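Local atomic coordinates of kinetochore protein Mis16 (Schizosaccharomyces japonicus, PDB entry 4XYH), a protein that binds histone H4 and the CENP-A-specific chaperone Scm3, and probably takes part in placing CENP-A at centromeres. Residues Phe186-Ala199 and Val238-Leu251. Residues are numbered along the deposited sequence; the frame is centred on the assembly and turned at random.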
ATOM      1  N   PHE A 186       3.330  -8.187   6.166  1.00 13.64           N
ATOM      2  CA  PHE A 186       2.839  -7.274   5.148  1.00 13.34           C
ATOM      3  C   PHE A 186       3.817  -6.144   4.862  1.00 16.28           C
ATOM      4  O   PHE A 186       3.538  -5.281   4.037  1.00 17.41           O
ATOM      5  CB  PHE A 186       1.491  -6.683   5.569  1.00 15.24           C
ATOM      6  CG  PHE A 186       0.378  -7.681   5.599  1.00 18.67           C
ATOM      7  CD1 PHE A 186       0.145  -8.446   6.734  1.00 19.01           C
ATOM      8  CD2 PHE A 186      -0.447  -7.854   4.487  1.00 16.71           C
ATOM      9  CE1 PHE A 186      -0.901  -9.381   6.760  1.00 25.46           C
ATOM     10  CE2 PHE A 186      -1.485  -8.771   4.500  1.00 22.22           C
ATOM     11  CZ  PHE A 186      -1.709  -9.547   5.641  1.00 23.55           C
ATOM     12  N   GLY A 187       4.953  -6.132   5.553  1.00 16.87           N
ATOM     13  CA  GLY A 187       5.937  -5.089   5.355  1.00 16.78           C
ATOM     14  C   GLY A 187       6.910  -5.448   4.248  1.00 19.11           C
ATOM     15  O   GLY A 187       7.648  -6.437   4.349  1.00 17.15           O
ATOM     16  N   LEU A 188       6.929  -4.634   3.202  1.00 16.23           N
ATOM     17  CA  LEU A 188       7.746  -4.906   2.019  1.00 17.41           C
ATOM     18  C   LEU A 188       8.034  -3.621   1.251  1.00 18.54           C
ATOM     19  O   LEU A 188       7.130  -2.842   0.987  1.00 15.75           O
ATOM     20  CB  LEU A 188       7.039  -5.903   1.096  1.00 15.70           C
ATOM     21  CG  LEU A 188       7.663  -6.159  -0.286  1.00 18.07           C
ATOM     22  CD1 LEU A 188       8.991  -6.845  -0.143  1.00 15.93           C
ATOM     23  CD2 LEU A 188       6.735  -7.026  -1.132  1.00 19.76           C
ATOM     24  N   GLY A 189       9.287  -3.396   0.879  1.00 14.97           N
ATOM     25  CA  GLY A 189       9.608  -2.207   0.121  1.00 12.67           C
ATOM     26  C   GLY A 189      10.978  -2.276  -0.524  1.00 17.75           C
ATOM     27  O   GLY A 189      11.949  -2.728   0.108  1.00 15.54           O
ATOM     28  N   TRP A 190      11.050  -1.833  -1.777  1.00 11.80           N
ATOM     29  CA  TRP A 190      12.313  -1.750  -2.496  1.00 18.03           C
ATOM     30  C   TRP A 190      13.094  -0.479  -2.172  1.00 21.28           C
ATOM     31  O   TRP A 190      12.521   0.559  -1.798  1.00 18.94           O
ATOM     32  CB  TRP A 190      12.080  -1.785  -3.991  1.00 15.36           C
ATOM     33  CG  TRP A 190      11.569  -3.069  -4.515  1.00 18.17           C
ATOM     34  CD1 TRP A 190      10.266  -3.408  -4.746  1.00 14.58           C
ATOM     35  CD2 TRP A 190      12.360  -4.186  -4.932  1.00 16.23           C
ATOM     36  NE1 TRP A 190      10.204  -4.674  -5.286  1.00 14.00           N
ATOM     37  CE2 TRP A 190      11.475  -5.174  -5.399  1.00 15.59           C
ATOM     38  CE3 TRP A 190      13.733  -4.443  -4.965  1.00 20.96           C
ATOM     39  CZ2 TRP A 190      11.922  -6.405  -5.887  1.00 16.44           C
ATOM     40  CZ3 TRP A 190      14.173  -5.671  -5.448  1.00 19.52           C
ATOM     41  CH2 TRP A 190      13.269  -6.631  -5.900  1.00 14.06           C
ATOM     42  N   ASN A 191      14.410  -0.585  -2.317  1.00 19.12           N
ATOM     43  CA  ASN A 191      15.313   0.547  -2.248  1.00 16.82           C
ATOM     44  C   ASN A 191      15.280   1.306  -3.583  1.00 20.87           C
ATOM     45  O   ASN A 191      15.414   0.697  -4.653  1.00 18.89           O
ATOM     46  CB  ASN A 191      16.721   0.046  -1.918  1.00 21.48           C
ATOM     47  CG  ASN A 191      17.663   1.166  -1.474  1.00 29.52           C
ATOM     48  OD1 ASN A 191      17.833   2.175  -2.166  1.00 28.25           O
ATOM     49  ND2 ASN A 191      18.274   0.987  -0.305  1.00 26.16           N
ATOM     50  N   PHE A 192      15.075   2.620  -3.532  1.00 21.15           N
ATOM     51  CA  PHE A 192      14.950   3.427  -4.753  1.00 21.69           C
ATOM     52  C   PHE A 192      16.303   3.876  -5.332  1.00 26.10           C
ATOM     53  O   PHE A 192      16.385   4.270  -6.488  1.00 26.30           O
ATOM     54  CB  PHE A 192      14.075   4.649  -4.485  1.00 21.92           C
ATOM     55  CG  PHE A 192      12.681   4.302  -4.060  1.00 30.38           C
ATOM     56  CD1 PHE A 192      11.718   3.988  -5.010  1.00 22.79           C
ATOM     57  CD2 PHE A 192      12.333   4.271  -2.706  1.00 23.14           C
ATOM     58  CE1 PHE A 192      10.425   3.649  -4.626  1.00 25.92           C
ATOM     59  CE2 PHE A 192      11.048   3.940  -2.316  1.00 26.37           C
ATOM     60  CZ  PHE A 192      10.088   3.623  -3.281  1.00 22.69           C
ATOM     61  N   ILE A 193      17.353   3.816  -4.519  1.00 26.17           N
ATOM     62  CA  ILE A 193      18.680   4.255  -4.941  1.00 29.46           C
ATOM     63  C   ILE A 193      19.581   3.068  -5.302  1.00 28.72           C
ATOM     64  O   ILE A 193      20.264   3.073  -6.325  1.00 30.74           O
ATOM     65  CB  ILE A 193      19.351   5.088  -3.839  1.00 30.71           C
ATOM     66  CG1 ILE A 193      18.485   6.305  -3.507  1.00 30.51           C
ATOM     67  CG2 ILE A 193      20.761   5.483  -4.245  1.00 32.16           C
ATOM     68  CD1 ILE A 193      18.038   7.091  -4.733  1.00 31.61           C
ATOM     69  N   GLN A 194      19.563   2.046  -4.457  1.00 27.18           N
ATOM     70  CA  GLN A 194      20.405   0.878  -4.638  1.00 29.20           C
ATOM     71  C   GLN A 194      19.586  -0.272  -5.241  1.00 29.34           C
ATOM     72  O   GLN A 194      18.914  -1.029  -4.521  1.00 27.15           O
ATOM     73  CB  GLN A 194      21.036   0.485  -3.299  1.00 26.09           C
ATOM     74  CG  GLN A 194      22.167  -0.520  -3.406  1.00 44.96           C
ATOM     75  CD  GLN A 194      22.933  -0.683  -2.094  1.00 59.21           C
ATOM     76  OE1 GLN A 194      22.844   0.166  -1.189  1.00 60.62           O
ATOM     77  NE2 GLN A 194      23.685  -1.780  -1.982  1.00 57.16           N
ATOM     78  N   GLU A 195      19.635  -0.375  -6.569  1.00 25.10           N
ATOM     79  CA  GLU A 195      18.881  -1.377  -7.310  1.00 23.67           C
ATOM     80  C   GLU A 195      19.122  -2.789  -6.800  1.00 27.22           C
ATOM     81  O   GLU A 195      20.266  -3.206  -6.618  1.00 27.16           O
ATOM     82  CB  GLU A 195      19.223  -1.314  -8.794  1.00 25.02           C
ATOM     83  CG  GLU A 195      18.480  -2.342  -9.607  1.00 28.40           C
ATOM     84  CD  GLU A 195      18.685  -2.163 -11.102  1.00 34.97           C
ATOM     85  OE1 GLU A 195      18.936  -1.020 -11.546  1.00 29.75           O
ATOM     86  OE2 GLU A 195      18.591  -3.174 -11.832  1.00 41.28           O
ATOM     87  N   GLY A 196      18.033  -3.513  -6.542  1.00 25.52           N
ATOM     88  CA  GLY A 196      18.141  -4.892  -6.109  1.00 21.32           C
ATOM     89  C   GLY A 196      18.061  -5.086  -4.610  1.00 20.51           C
ATOM     90  O   GLY A 196      17.945  -6.212  -4.132  1.00 25.54           O
ATOM     91  N   THR A 197      18.126  -3.999  -3.858  1.00 18.40           N
ATOM     92  CA  THR A 197      17.995  -4.095  -2.404  1.00 21.31           C
ATOM     93  C   THR A 197      16.535  -3.860  -1.979  1.00 19.83           C
ATOM     94  O   THR A 197      15.868  -2.990  -2.532  1.00 19.55           O
ATOM     95  CB  THR A 197      18.928  -3.093  -1.695  1.00 23.41           C
ATOM     96  OG1 THR A 197      20.279  -3.549  -1.823  1.00 28.71           O
ATOM     97  CG2 THR A 197      18.571  -2.953  -0.205  1.00 18.29           C
ATOM     98  N   LEU A 198      16.033  -4.658  -1.036  1.00 17.22           N
ATOM     99  CA  LEU A 198      14.666  -4.497  -0.537  1.00 19.59           C
ATOM    100  C   LEU A 198      14.590  -4.884   0.934  1.00 18.86           C
ATOM    101  O   LEU A 198      15.537  -5.452   1.489  1.00 19.47           O
ATOM    102  CB  LEU A 198      13.674  -5.349  -1.334  1.00 16.31           C
ATOM    103  CG  LEU A 198      13.831  -6.870  -1.210  1.00 18.27           C
ATOM    104  CD1 LEU A 198      12.509  -7.570  -1.424  1.00 15.82           C
ATOM    105  CD2 LEU A 198      14.853  -7.367  -2.230  1.00 22.42           C
ATOM    106  N   ALA A 199      13.462  -4.594   1.561  1.00 14.84           N
ATOM    107  CA  ALA A 199      13.291  -4.941   2.969  1.00 16.73           C
ATOM    108  C   ALA A 199      11.924  -5.540   3.245  1.00 17.42           C
ATOM    109  O   ALA A 199      10.943  -5.221   2.564  1.00 15.78           O
ATOM    110  CB  ALA A 199      13.508  -3.712   3.844  1.00 17.22           C
ATOM    111  N   VAL A 238       5.791  -6.040  12.755  1.00 17.50           N
ATOM    112  CA  VAL A 238       6.124  -4.898  11.909  1.00 15.76           C
ATOM    113  C   VAL A 238       5.104  -4.798  10.782  1.00 18.59           C
ATOM    114  O   VAL A 238       5.097  -5.635   9.861  1.00 18.98           O
ATOM    115  CB  VAL A 238       7.524  -5.019  11.304  1.00 18.95           C
ATOM    116  CG1 VAL A 238       7.853  -3.775  10.460  1.00 13.71           C
ATOM    117  CG2 VAL A 238       8.567  -5.240  12.400  1.00 16.35           C
ATOM    118  N   ASN A 239       4.252  -3.780  10.850  1.00 13.67           N
ATOM    119  CA  ASN A 239       3.113  -3.665   9.940  1.00 17.42           C
ATOM    120  C   ASN A 239       3.453  -3.122   8.543  1.00 18.87           C
ATOM    121  O   ASN A 239       2.786  -3.468   7.554  1.00 18.37           O
ATOM    122  CB  ASN A 239       2.025  -2.784  10.574  1.00 15.71           C
ATOM    123  CG  ASN A 239       1.339  -3.467  11.752  1.00 19.17           C
ATOM    124  OD1 ASN A 239       1.125  -4.673  11.721  1.00 18.98           O
ATOM    125  ND2 ASN A 239       0.987  -2.702  12.785  1.00 14.77           N
ATOM    126  N   ASP A 240       4.474  -2.277   8.462  1.00 14.48           N
ATOM    127  CA  ASP A 240       4.737  -1.530   7.238  1.00 15.48           C
ATOM    128  C   ASP A 240       6.131  -0.952   7.338  1.00 18.67           C
ATOM    129  O   ASP A 240       6.619  -0.723   8.444  1.00 15.38           O
ATOM    130  CB  ASP A 240       3.688  -0.424   7.045  1.00 18.68           C
ATOM    131  CG  ASP A 240       3.630   0.113   5.609  1.00 21.69           C
ATOM    132  OD1 ASP A 240       4.156  -0.541   4.684  1.00 28.82           O
ATOM    133  OD2 ASP A 240       3.036   1.191   5.406  1.00 19.49           O
ATOM    134  N   LEU A 241       6.781  -0.756   6.192  1.00 19.17           N
ATOM    135  CA  LEU A 241       8.121  -0.179   6.143  1.00 15.82           C
ATOM    136  C   LEU A 241       8.373   0.445   4.768  1.00 17.08           C
ATOM    137  O   LEU A 241       7.750   0.048   3.789  1.00 18.35           O
ATOM    138  CB  LEU A 241       9.193  -1.227   6.471  1.00 16.68           C
ATOM    139  CG  LEU A 241       9.241  -2.628   5.829  1.00 19.20           C
ATOM    140  CD1 LEU A 241       9.562  -2.594   4.350  1.00 20.95           C
ATOM    141  CD2 LEU A 241      10.274  -3.496   6.537  1.00 17.48           C
ATOM    142  N   GLN A 242       9.282   1.415   4.696  1.00 15.71           N
ATOM    143  CA  GLN A 242       9.564   2.085   3.435  1.00 18.64           C
ATOM    144  C   GLN A 242      10.983   2.656   3.397  1.00 20.35           C
ATOM    145  O   GLN A 242      11.481   3.188   4.385  1.00 19.66           O
ATOM    146  CB  GLN A 242       8.538   3.202   3.169  1.00 18.79           C
ATOM    147  CG  GLN A 242       8.557   3.695   1.711  1.00 25.01           C
ATOM    148  CD  GLN A 242       7.686   4.932   1.442  1.00 29.27           C
ATOM    149  OE1 GLN A 242       8.203   6.018   1.193  1.00 36.92           O
ATOM    150  NE2 GLN A 242       6.371   4.758   1.451  1.00 32.91           N
ATOM    151  N   PHE A 243      11.631   2.525   2.246  1.00 20.64           N
ATOM    152  CA  PHE A 243      12.900   3.181   2.007  1.00 19.59           C
ATOM    153  C   PHE A 243      12.643   4.616   1.581  1.00 21.67           C
ATOM    154  O   PHE A 243      11.623   4.910   0.937  1.00 23.44           O
ATOM    155  CB  PHE A 243      13.708   2.441   0.930  1.00 20.02           C
ATOM    156  CG  PHE A 243      14.516   1.280   1.455  1.00 19.62           C
ATOM    157  CD1 PHE A 243      15.666   1.498   2.212  1.00 22.79           C
ATOM    158  CD2 PHE A 243      14.138  -0.022   1.181  1.00 17.43           C
ATOM    159  CE1 PHE A 243      16.421   0.440   2.686  1.00 21.92           C
ATOM    160  CE2 PHE A 243      14.891  -1.097   1.657  1.00 18.64           C
ATOM    161  CZ  PHE A 243      16.031  -0.865   2.408  1.00 22.53           C
ATOM    162  N   HIS A 244      13.558   5.510   1.945  1.00 20.29           N
ATOM    163  CA  HIS A 244      13.474   6.908   1.521  1.00 24.99           C
ATOM    164  C   HIS A 244      13.733   7.048   0.020  1.00 25.00           C
ATOM    165  O   HIS A 244      14.589   6.359  -0.529  1.00 25.16           O
ATOM    166  CB  HIS A 244      14.471   7.778   2.302  1.00 23.42           C
ATOM    167  CG  HIS A 244      14.144   9.236   2.260  1.00 25.56           C
ATOM    168  ND1 HIS A 244      14.382  10.019   1.151  1.00 28.36           N
ATOM    169  CD2 HIS A 244      13.564  10.045   3.177  1.00 25.54           C
ATOM    170  CE1 HIS A 244      13.967  11.251   1.390  1.00 30.42           C
ATOM    171  NE2 HIS A 244      13.465  11.293   2.612  1.00 28.59           N
ATOM    172  N   LEU A 245      13.007   7.949  -0.637  1.00 25.66           N
ATOM    173  CA  LEU A 245      13.172   8.162  -2.078  1.00 28.19           C
ATOM    174  C   LEU A 245      14.549   8.689  -2.465  1.00 28.97           C
ATOM    175  O   LEU A 245      14.984   8.515  -3.598  1.00 33.22           O
ATOM    176  CB  LEU A 245      12.126   9.146  -2.614  1.00 29.78           C
ATOM    177  CG  LEU A 245      10.769   8.690  -3.152  1.00 36.79           C
ATOM    178  CD1 LEU A 245      10.857   7.296  -3.764  1.00 34.63           C
ATOM    179  CD2 LEU A 245       9.678   8.777  -2.071  1.00 37.54           C
ATOM    180  N   GLN A 246      15.226   9.368  -1.549  1.00 30.64           N
ATOM    181  CA  GLN A 246      16.467  10.049  -1.921  1.00 32.35           C
ATOM    182  C   GLN A 246      17.646   9.586  -1.103  1.00 32.73           C
ATOM    183  O   GLN A 246      18.681  10.234  -1.118  1.00 42.56           O
ATOM    184  CB  GLN A 246      16.328  11.574  -1.769  1.00 30.44           C
ATOM    185  CG  GLN A 246      15.189  12.206  -2.564  1.00 30.55           C
ATOM    186  CD  GLN A 246      15.364  12.069  -4.075  1.00 37.14           C
ATOM    187  OE1 GLN A 246      16.485  11.941  -4.584  1.00 38.00           O
ATOM    188  NE2 GLN A 246      14.254  12.100  -4.798  1.00 37.68           N
ATOM    189  N   HIS A 247      17.501   8.487  -0.369  1.00 36.69           N
ATOM    190  CA  HIS A 247      18.625   8.007   0.433  1.00 38.83           C
ATOM    191  C   HIS A 247      18.751   6.482   0.469  1.00 37.65           C
ATOM    192  O   HIS A 247      17.859   5.767   0.908  1.00 39.01           O
ATOM    193  CB  HIS A 247      18.551   8.560   1.858  1.00 30.52           C
ATOM    194  CG  HIS A 247      19.846   8.456   2.601  1.00 44.98           C
ATOM    195  ND1 HIS A 247      20.601   7.299   2.630  1.00 46.49           N
ATOM    196  CD2 HIS A 247      20.526   9.366   3.343  1.00 48.11           C
ATOM    197  CE1 HIS A 247      21.688   7.501   3.355  1.00 43.12           C
ATOM    198  NE2 HIS A 247      21.664   8.744   3.801  1.00 51.41           N
ATOM    199  N   GLU A 248      19.907   6.032   0.007  1.00 33.73           N
ATOM    200  CA  GLU A 248      20.319   4.644  -0.044  1.00 36.18           C
ATOM    201  C   GLU A 248      20.073   3.828   1.233  1.00 38.99           C
ATOM    202  O   GLU A 248      19.789   2.627   1.163  1.00 32.18           O
ATOM    203  CB  GLU A 248      21.807   4.620  -0.380  1.00 41.27           C
ATOM    204  CG  GLU A 248      22.327   3.365  -1.044  1.00 48.16           C
ATOM    205  CD  GLU A 248      23.635   3.637  -1.806  1.00 68.82           C
ATOM    206  OE1 GLU A 248      24.306   4.655  -1.489  1.00 63.52           O
ATOM    207  OE2 GLU A 248      23.976   2.851  -2.730  1.00 64.10           O
ATOM    208  N   ALA A 249      20.200   4.458   2.398  1.00 32.63           N
ATOM    209  CA  ALA A 249      20.289   3.677   3.629  1.00 33.87           C
ATOM    210  C   ALA A 249      19.244   4.045   4.681  1.00 28.96           C
ATOM    211  O   ALA A 249      19.314   3.565   5.819  1.00 29.39           O
ATOM    212  CB  ALA A 249      21.683   3.809   4.221  1.00 30.55           C
ATOM    213  N   LEU A 250      18.277   4.875   4.311  1.00 23.45           N
ATOM    214  CA  LEU A 250      17.292   5.320   5.277  1.00 21.16           C
ATOM    215  C   LEU A 250      16.000   4.525   5.129  1.00 24.86           C
ATOM    216  O   LEU A 250      15.247   4.687   4.158  1.00 23.19           O
ATOM    217  CB  LEU A 250      17.027   6.819   5.137  1.00 24.84           C
ATOM    218  CG  LEU A 250      16.439   7.534   6.358  1.00 28.64           C
ATOM    219  CD1 LEU A 250      16.749   9.005   6.294  1.00 30.10           C
ATOM    220  CD2 LEU A 250      14.939   7.346   6.452  1.00 22.37           C
ATOM    221  N   LEU A 251      15.744   3.683   6.126  1.00 23.69           N
ATOM    222  CA  LEU A 251      14.577   2.817   6.142  1.00 21.15           C
ATOM    223  C   LEU A 251      13.708   3.171   7.340  1.00 22.77           C
ATOM    224  O   LEU A 251      14.223   3.291   8.454  1.00 18.66           O
ATOM    225  CB  LEU A 251      15.004   1.350   6.213  1.00 19.52           C
ATOM    226  CG  LEU A 251      13.884   0.328   6.401  1.00 20.15           C
ATOM    227  CD1 LEU A 251      13.099   0.198   5.108  1.00 17.61           C
ATOM    228  CD2 LEU A 251      14.473  -1.004   6.819  1.00 16.46           C
TER
HETATM  229  O   HOH W   1       3.531  -7.439   8.892  1.00 19.06           O
HETATM  230  O   HOH W   2       5.247  -2.199   3.300  1.00 20.66           O
HETATM  231  O   HOH W   3      10.563   1.260   0.009  1.00 15.84           O
HETATM  232  O   HOH W   4      15.809   4.168  -1.454  1.00 26.79           O
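Phe186 N and Val238 O are bridged by a water where the segments start. Gly187 then passes over Leu241, whose CD1 lies 3.5 Å from Leu188 N; the CG of this leucine stands between backbone N and carbonyl carbon (chi1 48°), which turns the branch onto the neighbouring strand. Strands 187-190 and 238-243 run nearly parallel, and a water joins Trp190 O to Phe243 N. Further on, the Phe243 ring packs against the 187-199 hairpin. Its edge meets Gly189 O, while one face carries the amide of Asn191, with ND2 3.5 Å above the plane and displaced toward the rim. The same ND2 donates to Glu248 O at 2.7 Å, fairly straight at 159° and within the amide plane. CG anti to the backbone N (chi1 -165°) places the amide between the Phe243 face and Glu248 O. OD1 accepts from Ile193 N, in the carbonyl plane, as an Asx turn, and from Gln194 N, well above that plane, which makes it an Asx motif; a water bridges OD1, Phe192 N and His244 O. A leucine in place of Asn191 would probably leave Glu248 O without its donor and set the 191-194 turn loose. Leu245 CD1 sits over the centre of the Phe192 ring, 3.4 Å from the centroid in a CH-pi contact, and Phe243 O lies at the ring edge. Ile193 then crosses Glu248 at about a right angle, its CD1 3.6 Å from Leu245 O. Ala199 CB packs 3.7 Å from Phe243 CE2, and Leu251 CD1 covers the other face of that ring. The contact thus joins the first two strands of successive propeller blades; Leu188 and Trp190 pack against strand 136-140 of the preceding blade, while Asp240 and His244 bond onward to Val287 and Asp294 of the next.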